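Local atomic coordinates of conserved exported protein (Bacteroides fragilis, PDB entry 3CLW), a protein that probably hydrolyses O-glycosidic bonds, as a member of glycoside hydrolase family 30, although its own function has not been established. Residues Glu43-Ala46 against Asp47-Lys51; Ala282-Ala285 against Thr286-Val289; Arg330-Asn333 against Leu334-Val338; Ala359-Gly363 against Glu364-Ile368; Ile469-Leu473 against Arg474-Glu478. All coordinates share one frame; numbering follows the deposited sequence.

Five local contacts sample the barrel and the beta-rich C-terminal part. In the family 30 region, interactions 1 and 3 lie within helices and interaction 2 at the start of one; interaction 4 is a buried turn that touches interactions 1 and 3. It meets interaction 1 where Leu49 CD2 lies 3.8 Å from Ala359 CB, and interaction 3 where Arg330 NH2 forms a 2.9 Å salt bridge with Glu364 OE1 and Ser331 OG probably hydrogen-bonds Glu364 OE2. Interaction 3 also meets interaction 2 through Tyr337 and Tyr283, and interaction 5 through Ile332 and Ile469. Interactions 1 and 2 lie on opposite sides of the chain's centre, their own centres about 32 Å apart.

Interaction 1 of 5, residues Glu43-Ala46 against Asp47-Lys51; sequences EKIA and DLLFK
Ile45 and Leu49 lie one turn apart on helix 39-50, near its C-terminal end, in the region of the family's TIM barrel, and their side chains run side by side on the packed flank of the helix. Ile45 CG2 touches Leu49 CD1 at 3.8 Å. Leu49 CG, held beside its own backbone N (chi1 -66°), comes 3.3 Å from Ile45 O, the carbonyl that also receives the Leu49 N-H. Ile368 covers this pair, and Ile387 of strand 386-389 packs on Ile45 from the neighbouring sheet. Further round, Ala46 CB and Phe50 CD2 meet more loosely at 4.3 Å, where Ala116 of helix 108-119 packs on Ala46 and Ala117 on Phe50. The Phe50 ring receives Leu49 CB over the centre of one face, 3.6 Å above its plane, and meets Trp68 edge-to-face, so the ring has neighbours on two sides. Lys44 marks the loose, solvent side: it is exposed, and its CG only grazes Leu48 CD1 at 4.3 Å. Glu43 and Asp47, one turn apart, are both tied to Arg120 by salt bridges, which probably offset their mutual repulsion. Four i to i+4 backbone bonds tie the two halves together, the shortest from Asp47 N to Glu43 O at 2.8 Å. Helical geometry stops at Lys51, whose backbone N still reaches Asp47 O at 3.2 Å. In the last turn, Ala46 O accepts from Phe50 N at 3.0 Å and takes a second, weak bond from Leu49 N.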
loop_
_atom_site.group_PDB
_atom_site.type_symbol
_atom_site.label_atom_id
_atom_site.label_comp_id
_atom_site.label_asym_id
_atom_site.label_seq_id
_atom_site.Cartn_x
_atom_site.Cartn_y
_atom_site.Cartn_z
ATOM N N GLU A 43 12.226 -16.970 5.871
ATOM C CA GLU A 43 11.322 -17.075 7.018
ATOM C C GLU A 43 11.354 -15.836 7.865
ATOM O O GLU A 43 10.311 -15.361 8.315
ATOM C CB GLU A 43 11.666 -18.285 7.868
ATOM C CG GLU A 43 11.813 -19.493 7.017
ATOM C CD GLU A 43 10.740 -20.511 7.202
ATOM O OE1 GLU A 43 9.539 -20.176 7.049
ATOM O OE2 GLU A 43 11.122 -21.672 7.510
ATOM N N LYS A 44 12.559 -15.336 8.094
ATOM C CA LYS A 44 12.760 -14.095 8.819
ATOM C C LYS A 44 12.048 -12.897 8.151
ATOM O O LYS A 44 11.414 -12.104 8.832
ATOM C CB LYS A 44 14.257 -13.829 8.982
ATOM C CG LYS A 44 14.639 -12.431 9.507
ATOM C CD LYS A 44 14.224 -12.210 10.962
ATOM C CE LYS A 44 15.361 -11.467 11.732
ATOM N NZ LYS A 44 15.271 -11.639 13.233
ATOM N N ILE A 45 12.202 -12.756 6.837
ATOM C CA ILE A 45 11.477 -11.705 6.077
ATOM C C ILE A 45 9.964 -11.893 6.293
ATOM O O ILE A 45 9.290 -10.976 6.728
ATOM C CB ILE A 45 11.854 -11.726 4.576
ATOM C CG1 ILE A 45 13.311 -11.278 4.386
ATOM C CG2 ILE A 45 10.893 -10.858 3.729
ATOM C CD1 ILE A 45 13.870 -11.502 2.967
ATOM N N ALA A 46 9.469 -13.105 6.064
ATOM C CA ALA A 46 8.058 -13.411 6.290
ATOM C C ALA A 46 7.554 -13.057 7.710
ATOM O O ALA A 46 6.431 -12.537 7.868
ATOM C CB ALA A 46 7.775 -14.864 5.970
ATOM N N ASP A 47 8.373 -13.332 8.730
ATOM C CA ASP A 47 8.043 -12.904 10.072
ATOM C C ASP A 47 7.942 -11.362 10.191
ATOM O O ASP A 47 6.988 -10.870 10.774
ATOM C CB ASP A 47 9.027 -13.459 11.130
ATOM C CG ASP A 47 8.968 -14.995 11.285
ATOM O OD1 ASP A 47 7.980 -15.675 10.867
ATOM O OD2 ASP A 47 9.950 -15.528 11.848
ATOM N N LEU A 48 8.924 -10.620 9.671
ATOM C CA LEU A 48 8.912 -9.129 9.736
ATOM C C LEU A 48 7.674 -8.532 9.060
ATOM O O LEU A 48 7.188 -7.488 9.469
ATOM C CB LEU A 48 10.185 -8.511 9.118
ATOM C CG LEU A 48 11.515 -8.715 9.908
ATOM C CD1 LEU A 48 12.744 -8.608 8.999
ATOM C CD2 LEU A 48 11.627 -7.775 11.094
ATOM N N LEU A 49 7.150 -9.249 8.064
ATOM C CA LEU A 49 6.037 -8.753 7.237
ATOM C C LEU A 49 4.672 -9.073 7.837
ATOM O O LEU A 49 3.817 -8.210 7.876
ATOM C CB LEU A 49 6.138 -9.353 5.840
ATOM C CG LEU A 49 7.324 -8.960 4.971
ATOM C CD1 LEU A 49 7.276 -9.580 3.571
ATOM C CD2 LEU A 49 7.372 -7.482 4.844
ATOM N N PHE A 50 4.501 -10.306 8.333
ATOM C CA PHE A 50 3.173 -10.892 8.555
ATOM C C PHE A 50 2.834 -11.322 9.978
ATOM O O PHE A 50 1.651 -11.382 10.322
ATOM C CB PHE A 50 2.973 -12.107 7.641
ATOM C CG PHE A 50 3.211 -11.813 6.203
ATOM C CD1 PHE A 50 2.499 -10.771 5.559
ATOM C CD2 PHE A 50 4.143 -12.558 5.475
ATOM C CE1 PHE A 50 2.728 -10.476 4.220
ATOM C CE2 PHE A 50 4.375 -12.286 4.122
ATOM C CZ PHE A 50 3.656 -11.236 3.490
ATOM N N LYS A 51 3.852 -11.633 10.780
ATOM C CA LYS A 51 3.624 -12.377 12.013
ATOM C C LYS A 51 3.251 -11.419 13.135
ATOM O O LYS A 51 4.018 -10.543 13.488
ATOM C CB LYS A 51 4.860 -13.228 12.375
ATOM C CG LYS A 51 4.629 -14.239 13.492
ATOM C CD LYS A 51 5.849 -15.115 13.663
ATOM C CE LYS A 51 5.646 -16.206 14.697
ATOM N NZ LYS A 51 6.881 -17.060 14.772
#

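Interaction 2 of 5, residues Ala282-Ala285 against Thr286-Val289; sequences AYPA and TLLV
Pro284 and Leu288 make the first backbone bond of helix 285-300: Leu288 N gives its hydrogen to Pro284 O at 3.0 Å, nearly straight at 168° and in the carbonyl plane. Pro284 occupies the N-cap position. One residue on, Val289 N bonds to Ala285 O, also at 3.0 Å, but approaches with a 30° tilt out of the carbonyl plane. Van der Waals contacts surround these bonds. The apolar one is where Leu287 crosses Pro284, its CB resting 4.2 Å from Pro284 CD; Leu287 CD2 reaches back to Tyr283 O at 3.5 Å. That reach follows from chi1 of 170°, which sets CG opposite the backbone N and turns the side chain toward the residues preceding the helix. Leu288 has the same first rotation, and its CD1 comes 4.1 Å from Ala282 CA. Val289 brings CG2 to 3.3 Å from Ala285 O, so one carbonyl oxygen has both the N-H and a methyl group of Val289 beside it. A ring contact completes the approach to the helix. The peptide bond before Pro284 is cis and places the proline against the preceding tyrosine, CB standing 4.1 Å above the centre of one face of the Tyr283 ring. Outside, helix 328-347 packs on Ala282 and Tyr283 from one quarter, and Leu421 of helix 420-423 touches Ala285 and Thr286. Pro284 has no N-H of its own to satisfy at the N-cap, while its carbonyl serves as the first acceptor of the helix.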
loop_
_atom_site.group_PDB
_atom_site.type_symbol
_atom_site.label_atom_id
_atom_site.label_comp_id
_atom_site.label_asym_id
_atom_site.label_seq_id
_atom_site.Cartn_x
_atom_site.Cartn_y
_atom_site.Cartn_z
ATOM N N ALA A 282 3.471 14.235 -0.997
ATOM C CA ALA A 282 3.819 14.088 0.435
ATOM C C ALA A 282 4.646 15.240 0.985
ATOM O O ALA A 282 4.933 15.276 2.179
ATOM C CB ALA A 282 4.516 12.764 0.695
ATOM N N TYR A 283 5.003 16.177 0.106
ATOM C CA TYR A 283 5.806 17.356 0.423
ATOM C C TYR A 283 5.518 18.425 -0.625
ATOM O O TYR A 283 5.363 18.083 -1.803
ATOM C CB TYR A 283 7.288 16.983 0.386
ATOM C CG TYR A 283 8.241 18.100 0.766
ATOM C CD1 TYR A 283 8.629 18.278 2.088
ATOM C CD2 TYR A 283 8.750 18.977 -0.203
ATOM C CE1 TYR A 283 9.493 19.274 2.452
ATOM C CE2 TYR A 283 9.624 19.997 0.153
ATOM C CZ TYR A 283 9.991 20.134 1.490
ATOM O OH TYR A 283 10.867 21.131 1.886
ATOM N N PRO A 284 5.436 19.719 -0.215
ATOM C CA PRO A 284 5.509 20.188 1.169
ATOM C C PRO A 284 4.217 19.953 1.921
ATOM O O PRO A 284 3.241 19.480 1.336
ATOM C CB PRO A 284 5.798 21.694 1.020
ATOM C CG PRO A 284 5.177 22.060 -0.264
ATOM C CD PRO A 284 5.310 20.850 -1.159
ATOM N N ALA A 285 4.220 20.283 3.209
ATOM C CA ALA A 285 3.079 20.025 4.088
ATOM C C ALA A 285 1.770 20.658 3.623
ATOM O O ALA A 285 0.682 20.110 3.882
ATOM C CB ALA A 285 3.383 20.432 5.537
ATOM N N THR A 286 1.860 21.817 2.970
ATOM C CA THR A 286 0.634 22.464 2.468
ATOM C C THR A 286 -0.052 21.559 1.427
ATOM O O THR A 286 -1.259 21.294 1.505
ATOM C CB THR A 286 0.866 23.910 1.939
ATOM O OG1 THR A 286 1.776 23.892 0.832
ATOM C CG2 THR A 286 1.455 24.767 3.012
ATOM N N LEU A 287 0.732 21.057 0.481
ATOM C CA LEU A 287 0.218 20.126 -0.511
ATOM C C LEU A 287 -0.290 18.842 0.158
ATOM O O LEU A 287 -1.386 18.371 -0.143
ATOM C CB LEU A 287 1.289 19.838 -1.564
ATOM C CG LEU A 287 1.058 18.710 -2.576
ATOM C CD1 LEU A 287 -0.172 19.001 -3.469
ATOM C CD2 LEU A 287 2.322 18.498 -3.413
ATOM N N LEU A 288 0.514 18.297 1.078
ATOM C CA LEU A 288 0.180 17.063 1.790
ATOM C C LEU A 288 -1.241 17.130 2.340
ATOM O O LEU A 288 -2.078 16.253 2.067
ATOM C CB LEU A 288 1.199 16.795 2.915
ATOM C CG LEU A 288 0.918 15.783 4.048
ATOM C CD1 LEU A 288 1.207 14.335 3.640
ATOM C CD2 LEU A 288 1.714 16.136 5.298
ATOM N N VAL A 289 -1.528 18.172 3.110
ATOM C CA VAL A 289 -2.820 18.232 3.803
ATOM C C VAL A 289 -4.006 18.664 2.921
ATOM O O VAL A 289 -5.100 18.104 3.049
ATOM C CB VAL A 289 -2.756 19.049 5.133
ATOM C CG1 VAL A 289 -1.711 18.439 6.078
ATOM C CG2 VAL A 289 -2.481 20.558 4.885
#

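Interaction 3 of 5, residues Arg330-Asn333 against Leu334-Val338; sequences RSIN and LGLYV
Arg330-Asn333 and Leu334-Val338 form consecutive turns of helix 328-347, joined by four i to i+4 bonds, among them Leu336 N to Ile332 O at 2.9 Å. On one flank Arg330 and Leu334 run side by side, and Arg330 CD touches Leu334 CD1 at 3.7 Å. Arg330 bends at both chi2 and chi3, so its aliphatic stem covers the leucine while the guanidinium leaves the helix for Glu364 and the carbonyl of Met324. Ile332 and Leu336 cross at an oblique angle, Ile332 CG1 lying 4.0 Å from Leu336 CD1. The CG of Leu336, opposite its own carbonyl carbon (chi1 -65°), sits 3.3 Å from Ile332 O. Tyr337 instead brings CB to 3.2 Å from Asn333 O and carries its ring away from the preceding turn; at the far end OH hydrogen-bonds Glu317 OE2. Asn333 OD1 accepts from Arg489. Gly335 O accepts a hydrogen bond from Thr395 OG1 of helix 391-400; Leu334 and Val338 pack on Met392 of the same helix, and Val338 also reaches Trp354 and Trp356 of strand 353-356.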
loop_
_atom_site.group_PDB
_atom_site.type_symbol
_atom_site.label_atom_id
_atom_site.label_comp_id
_atom_site.label_asym_id
_atom_site.label_seq_id
_atom_site.Cartn_x
_atom_site.Cartn_y
_atom_site.Cartn_z
ATOM N N ARG A 330 19.248 10.367 9.118
ATOM C CA ARG A 330 18.494 10.185 7.889
ATOM C C ARG A 330 17.469 9.055 8.105
ATOM O O ARG A 330 16.297 9.180 7.744
ATOM C CB ARG A 330 19.407 9.887 6.707
ATOM C CG ARG A 330 18.655 9.901 5.376
ATOM C CD ARG A 330 18.924 8.609 4.663
ATOM N NE ARG A 330 19.723 8.823 3.492
ATOM C CZ ARG A 330 20.286 7.871 2.761
ATOM N NH1 ARG A 330 20.995 8.242 1.701
ATOM N NH2 ARG A 330 20.160 6.573 3.071
ATOM N N SER A 331 17.908 7.979 8.750
ATOM C CA SER A 331 17.064 6.804 8.934
ATOM C C SER A 331 15.730 7.079 9.631
ATOM O O SER A 331 14.667 6.694 9.109
ATOM C CB SER A 331 17.845 5.700 9.624
ATOM O OG SER A 331 18.704 5.097 8.676
ATOM N N ILE A 332 15.782 7.739 10.790
ATOM C CA ILE A 332 14.569 8.146 11.505
ATOM C C ILE A 332 13.763 9.274 10.790
ATOM O O ILE A 332 12.549 9.393 10.968
ATOM C CB ILE A 332 14.869 8.477 12.998
ATOM C CG1 ILE A 332 13.599 8.639 13.828
ATOM C CG2 ILE A 332 15.736 9.709 13.138
ATOM C CD1 ILE A 332 12.780 7.353 13.963
ATOM N N ASN A 333 14.454 10.108 10.014
ATOM C CA ASN A 333 13.804 11.143 9.226
ATOM C C ASN A 333 12.878 10.520 8.183
ATOM O O ASN A 333 11.758 11.000 7.961
ATOM C CB ASN A 333 14.825 12.026 8.527
ATOM C CG ASN A 333 15.547 12.987 9.469
ATOM O OD1 ASN A 333 15.152 13.231 10.613
ATOM N ND2 ASN A 333 16.628 13.550 8.966
ATOM N N LEU A 334 13.365 9.455 7.547
ATOM C CA LEU A 334 12.579 8.702 6.581
ATOM C C LEU A 334 11.396 8.024 7.259
ATOM O O LEU A 334 10.260 8.124 6.760
ATOM C CB LEU A 334 13.441 7.679 5.870
ATOM C CG LEU A 334 14.493 8.245 4.914
ATOM C CD1 LEU A 334 15.492 7.147 4.546
ATOM C CD2 LEU A 334 13.805 8.815 3.680
ATOM N N GLY A 335 11.653 7.370 8.401
ATOM C CA GLY A 335 10.590 6.759 9.178
ATOM C C GLY A 335 9.468 7.724 9.583
ATOM O O GLY A 335 8.287 7.401 9.470
ATOM N N LEU A 336 9.837 8.914 10.065
ATOM C CA LEU A 336 8.847 9.930 10.435
ATOM C C LEU A 336 8.186 10.596 9.228
ATOM O O LEU A 336 7.018 10.919 9.295
ATOM C CB LEU A 336 9.460 10.999 11.333
ATOM C CG LEU A 336 9.966 10.603 12.718
ATOM C CD1 LEU A 336 10.978 11.636 13.170
ATOM C CD2 LEU A 336 8.842 10.470 13.729
ATOM N N TYR A 337 8.917 10.789 8.130
ATOM C CA TYR A 337 8.344 11.347 6.898
ATOM C C TYR A 337 7.178 10.484 6.387
ATOM O O TYR A 337 6.116 11.004 5.986
ATOM C CB TYR A 337 9.433 11.449 5.843
ATOM C CG TYR A 337 9.044 12.070 4.510
ATOM C CD1 TYR A 337 8.633 11.275 3.446
ATOM C CD2 TYR A 337 9.152 13.462 4.297
ATOM C CE1 TYR A 337 8.309 11.813 2.228
ATOM C CE2 TYR A 337 8.849 14.028 3.054
ATOM C CZ TYR A 337 8.414 13.189 2.022
ATOM O OH TYR A 337 8.103 13.712 0.782
ATOM N N VAL A 338 7.373 9.165 6.432
ATOM C CA VAL A 338 6.380 8.236 5.929
ATOM C C VAL A 338 5.270 8.081 6.940
ATOM O O VAL A 338 4.126 8.023 6.559
ATOM C CB VAL A 338 6.984 6.863 5.544
ATOM C CG1 VAL A 338 5.913 5.929 5.037
ATOM C CG2 VAL A 338 8.047 7.020 4.476
#

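Interaction 4 of 5, residues Ala359-Gly363 against Glu364-Ile368; sequences AVSLG and EDVPI
Ser361 OG donates a short 2.6 Å hydrogen bond to Asp365 OD1, which accepts through its syn lone pair, on the side of the other oxygen. The same hydroxyl accepts from Gly363 N at 3.0 Å and 161°, so OG is gripped from two directions. Its chi1 of 179° swings it away from the serine's own N and over the loop, where both partners can be met. Beside it the packing is tight: Ser361 CB and Val366 CG2 are 3.3 Å apart, closer than usual for two carbons. Val366 CG2 also comes 3.6 Å from Ala359 O. The bond from Ser361 OG to the amide two residues on defines an ST turn, which starts the loop between strands 360-361 and 368-371. Those strands run parallel, and the loop returns the chain to pair Val360 with Ile368 in a parallel bridge. Ile368 N donates to Ala359 O at 3.1 Å, nearly head-on to the carbonyl, whereas Ser361 N reaches Ile368 O only weakly, and Val360 CA adds a C-H contact to that oxygen at 3.2 Å. On the side of the bridge carrying both side chains, Val360 CG1 lies 3.8 Å from Ile368 CB, the two groups pointing the same way. A further shell holds the loop in position. Thr390 OG1 is within hydrogen-bonding distance of both Val366 O and Pro367 O, its one proton serving one at a time, Arg29 NE binds Val360 O, and the backbone of Asp365 pairs with Ile315. Trp356 of strand 353-356 packs against both Val366 and Pro367.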
loop_
_atom_site.group_PDB
_atom_site.type_symbol
_atom_site.label_atom_id
_atom_site.label_comp_id
_atom_site.label_asym_id
_atom_site.label_seq_id
_atom_site.Cartn_x
_atom_site.Cartn_y
_atom_site.Cartn_z
ATOM N N ALA A 359 7.893 -4.487 -0.477
ATOM C CA ALA A 359 8.334 -4.691 0.912
ATOM C C ALA A 359 9.887 -4.650 1.068
ATOM O O ALA A 359 10.413 -4.233 2.105
ATOM C CB ALA A 359 7.794 -6.004 1.413
ATOM N N VAL A 360 10.605 -5.075 0.027
ATOM C CA VAL A 360 12.067 -5.128 0.049
ATOM C C VAL A 360 12.619 -4.326 -1.123
ATOM O O VAL A 360 11.926 -4.100 -2.157
ATOM C CB VAL A 360 12.620 -6.595 0.035
ATOM C CG1 VAL A 360 12.068 -7.399 1.199
ATOM C CG2 VAL A 360 12.251 -7.287 -1.271
ATOM N N SER A 361 13.847 -3.855 -0.938
ATOM C CA SER A 361 14.483 -2.940 -1.862
ATOM C C SER A 361 15.966 -2.977 -1.588
ATOM O O SER A 361 16.393 -3.345 -0.486
ATOM C CB SER A 361 13.985 -1.503 -1.630
ATOM O OG SER A 361 14.621 -0.576 -2.523
ATOM N N LEU A 362 16.750 -2.584 -2.587
ATOM C CA LEU A 362 18.191 -2.431 -2.404
ATOM C C LEU A 362 18.513 -1.079 -1.795
ATOM O O LEU A 362 19.601 -0.880 -1.283
ATOM C CB LEU A 362 18.922 -2.609 -3.739
ATOM C CG LEU A 362 19.250 -4.041 -4.187
ATOM C CD1 LEU A 362 18.017 -4.898 -4.407
ATOM C CD2 LEU A 362 20.001 -3.918 -5.477
ATOM N N GLY A 363 17.556 -0.153 -1.852
ATOM C CA GLY A 363 17.740 1.222 -1.355
ATOM C C GLY A 363 17.129 1.352 0.018
ATOM O O GLY A 363 16.594 0.373 0.546
ATOM N N GLU A 364 17.191 2.550 0.601
ATOM C CA GLU A 364 16.548 2.809 1.897
ATOM C C GLU A 364 15.246 3.577 1.653
ATOM O O GLU A 364 15.128 4.765 1.985
ATOM C CB GLU A 364 17.471 3.554 2.884
ATOM C CG GLU A 364 17.106 3.312 4.380
ATOM C CD GLU A 364 17.838 4.250 5.391
ATOM O OE1 GLU A 364 18.749 5.017 5.010
ATOM O OE2 GLU A 364 17.483 4.232 6.581
ATOM N N ASP A 365 14.271 2.896 1.055
ATOM C CA ASP A 365 13.067 3.580 0.557
ATOM C C ASP A 365 11.769 2.820 0.848
ATOM O O ASP A 365 10.715 3.247 0.444
ATOM C CB ASP A 365 13.214 3.850 -0.931
ATOM C CG ASP A 365 13.828 2.675 -1.678
ATOM O OD1 ASP A 365 13.569 1.512 -1.334
ATOM O OD2 ASP A 365 14.613 2.911 -2.616
ATOM N N VAL A 366 11.873 1.709 1.579
ATOM C CA VAL A 366 10.741 0.848 1.959
ATOM C C VAL A 366 11.126 0.200 3.314
ATOM O O VAL A 366 12.150 0.570 3.877
ATOM C CB VAL A 366 10.411 -0.213 0.884
ATOM C CG1 VAL A 366 9.940 0.440 -0.443
ATOM C CG2 VAL A 366 11.583 -1.144 0.658
ATOM N N PRO A 367 10.254 -0.653 3.886
ATOM C CA PRO A 367 10.512 -1.344 5.173
ATOM C C PRO A 367 11.823 -2.151 5.284
ATOM O O PRO A 367 12.494 -2.074 6.305
ATOM C CB PRO A 367 9.310 -2.269 5.316
ATOM C CG PRO A 367 8.243 -1.546 4.560
ATOM C CD PRO A 367 8.900 -0.947 3.380
ATOM N N ILE A 368 12.150 -2.944 4.273
ATOM C CA ILE A 368 13.298 -3.841 4.342
ATOM C C ILE A 368 14.280 -3.489 3.240
ATOM O O ILE A 368 13.922 -3.436 2.054
ATOM C CB ILE A 368 12.917 -5.359 4.238
ATOM C CG1 ILE A 368 12.145 -5.823 5.474
ATOM C CG2 ILE A 368 14.184 -6.243 4.095
ATOM C CD1 ILE A 368 11.330 -7.156 5.254
#

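Interaction 5 of 5, residues Ile469-Leu473 against Arg474-Glu478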
loop_
_atom_site.group_PDB
_atom_site.type_symbol
_atom_site.label_atom_id
_atom_site.label_comp_id
_atom_site.label_asym_id
_atom_site.label_seq_id
_atom_site.Cartn_x
_atom_site.Cartn_y
_atom_site.Cartn_z
ATOM N N ILE A 469 15.140 7.391 16.762
ATOM C CA ILE A 469 16.473 7.174 16.189
ATOM C C ILE A 469 17.167 5.950 16.804
ATOM O O ILE A 469 17.899 5.274 16.119
ATOM C CB ILE A 469 17.380 8.477 16.260
ATOM C CG1 ILE A 469 18.649 8.295 15.439
ATOM C CG2 ILE A 469 17.733 8.830 17.688
ATOM C CD1 ILE A 469 19.536 9.527 15.352
ATOM N N ASP A 470 16.892 5.657 18.071
ATOM C CA ASP A 470 17.499 4.538 18.802
ATOM C C ASP A 470 16.636 3.263 18.937
ATOM O O ASP A 470 17.148 2.197 19.286
ATOM C CB ASP A 470 17.774 4.997 20.243
ATOM C CG ASP A 470 18.854 6.039 20.339
ATOM O OD1 ASP A 470 19.877 5.950 19.597
ATOM O OD2 ASP A 470 18.667 6.971 21.155
ATOM N N LYS A 471 15.323 3.386 18.716
ATOM C CA LYS A 471 14.369 2.341 19.088
ATOM C C LYS A 471 13.527 1.850 17.902
ATOM O O LYS A 471 12.958 2.657 17.155
ATOM C CB LYS A 471 13.464 2.865 20.210
ATOM C CG LYS A 471 14.173 3.044 21.573
ATOM C CD LYS A 471 13.480 4.044 22.526
ATOM C CE LYS A 471 14.129 4.041 23.948
ATOM N NZ LYS A 471 15.666 4.172 23.956
ATOM N N ASN A 472 13.468 0.527 17.717
ATOM C CA ASN A 472 12.573 -0.081 16.735
ATOM C C ASN A 472 11.319 -0.583 17.444
ATOM O O ASN A 472 11.284 -1.709 17.911
ATOM C CB ASN A 472 13.243 -1.252 16.019
ATOM C CG ASN A 472 14.512 -0.841 15.220
ATOM O OD1 ASN A 472 14.692 0.316 14.811
ATOM N ND2 ASN A 472 15.388 -1.817 15.000
ATOM N N LEU A 473 10.292 0.253 17.532
ATOM C CA LEU A 473 9.023 -0.137 18.176
ATOM C C LEU A 473 9.257 -0.944 19.455
ATOM O O LEU A 473 8.882 -2.111 19.574
ATOM C CB LEU A 473 8.084 -0.852 17.189
ATOM C CG LEU A 473 6.591 -0.873 17.560
ATOM C CD1 LEU A 473 6.027 0.542 17.747
ATOM C CD2 LEU A 473 5.809 -1.602 16.499
ATOM N N ARG A 474 9.900 -0.293 20.411
ATOM C CA ARG A 474 10.290 -0.920 21.671
ATOM C C ARG A 474 9.167 -0.785 22.664
ATOM O O ARG A 474 8.596 0.293 22.815
ATOM C CB ARG A 474 11.514 -0.221 22.257
ATOM C CG ARG A 474 12.791 -0.429 21.510
ATOM C CD ARG A 474 13.350 -1.816 21.733
ATOM N NE ARG A 474 12.927 -2.689 20.646
ATOM C CZ ARG A 474 13.350 -3.938 20.480
ATOM N NH1 ARG A 474 12.891 -4.641 19.451
ATOM N NH2 ARG A 474 14.239 -4.479 21.332
ATOM N N TYR A 475 8.860 -1.870 23.356
ATOM C CA TYR A 475 7.841 -1.826 24.375
ATOM C C TYR A 475 8.360 -1.060 25.605
ATOM O O TYR A 475 9.454 -1.352 26.109
ATOM C CB TYR A 475 7.379 -3.240 24.739
ATOM C CG TYR A 475 6.442 -3.292 25.929
ATOM C CD1 TYR A 475 5.262 -2.551 25.935
ATOM C CD2 TYR A 475 6.736 -4.083 27.043
ATOM C CE1 TYR A 475 4.397 -2.591 27.002
ATOM C CE2 TYR A 475 5.867 -4.127 28.135
ATOM C CZ TYR A 475 4.698 -3.376 28.107
ATOM O OH TYR A 475 3.804 -3.397 29.170
ATOM N N MET A 476 7.572 -0.091 26.076
ATOM C CA MET A 476 8.016 0.792 27.146
ATOM C C MET A 476 7.260 0.607 28.465
ATOM O O MET A 476 7.333 1.466 29.348
ATOM C CB MET A 476 7.965 2.256 26.691
ATOM C CG MET A 476 8.816 2.572 25.448
ATOM S SD MET A 476 10.620 2.352 25.544
ATOM C CE MET A 476 11.022 3.721 26.631
ATOM N N GLY A 477 6.549 -0.512 28.605
ATOM C CA GLY A 477 5.757 -0.795 29.798
ATOM C C GLY A 477 4.418 -0.061 29.857
ATOM O O GLY A 477 4.108 0.774 28.989
ATOM N N GLU A 478 3.623 -0.365 30.888
ATOM C CA GLU A 478 2.379 0.364 31.124
ATOM C C GLU A 478 2.692 1.735 31.685
ATOM O O GLU A 478 3.498 1.874 32.602
ATOM C CB GLU A 478 1.443 -0.401 32.051
ATOM C CG GLU A 478 0.606 -1.416 31.321
ATOM C CD GLU A 478 -0.075 -2.418 32.238
ATOM O OE1 GLU A 478 0.521 -2.792 33.276
ATOM O OE2 GLU A 478 -1.208 -2.853 31.904
HETATM O O HOH W 1 10.266 -4.136 18.086
#
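A G1 beta bulge opens strand 474-480 at the turn of an antiparallel hairpin: Leu473 and Arg474 both face Leu466 of strand 461-467, and Leu473 takes the positive phi (41°) of the first bulge position. Across this bend Arg474 folds back over the loop. Its CG packs 3.6 Å from Lys471 CB, the two chains crossing obliquely. Bends at chi2 (-74°) and chi3 then return the guanidinium to the backbone, where NE gives a weak 3.3 Å hydrogen bond to Asn472 O. That oxygen lies at the edge of the guanidinium and in its plane. A water bridges the same pair, donating to Asn472 O at 2.6 Å and accepting from Arg474 NH1 at 3.0 Å, so one carbonyl is approached both directly and through solvent. Farther out, Lys471 and Met476 cross at about a right angle, their CE atoms in light contact at 4.1 Å. Within the strand, Gly477 N stands 3.3 Å above the centre of one face of the Tyr475 ring. The bend lies at the surface, but Leu473 is buried, its side chain packing on Trp394, Ala397 and Asn398 of helix 391-400. Lys391 of that helix hydrogen-bonds Asn472 OD1, Ile469 touches Ile332 on helix 328-347, and the Tyr475 ring meets Tyr465 on strand 461-467.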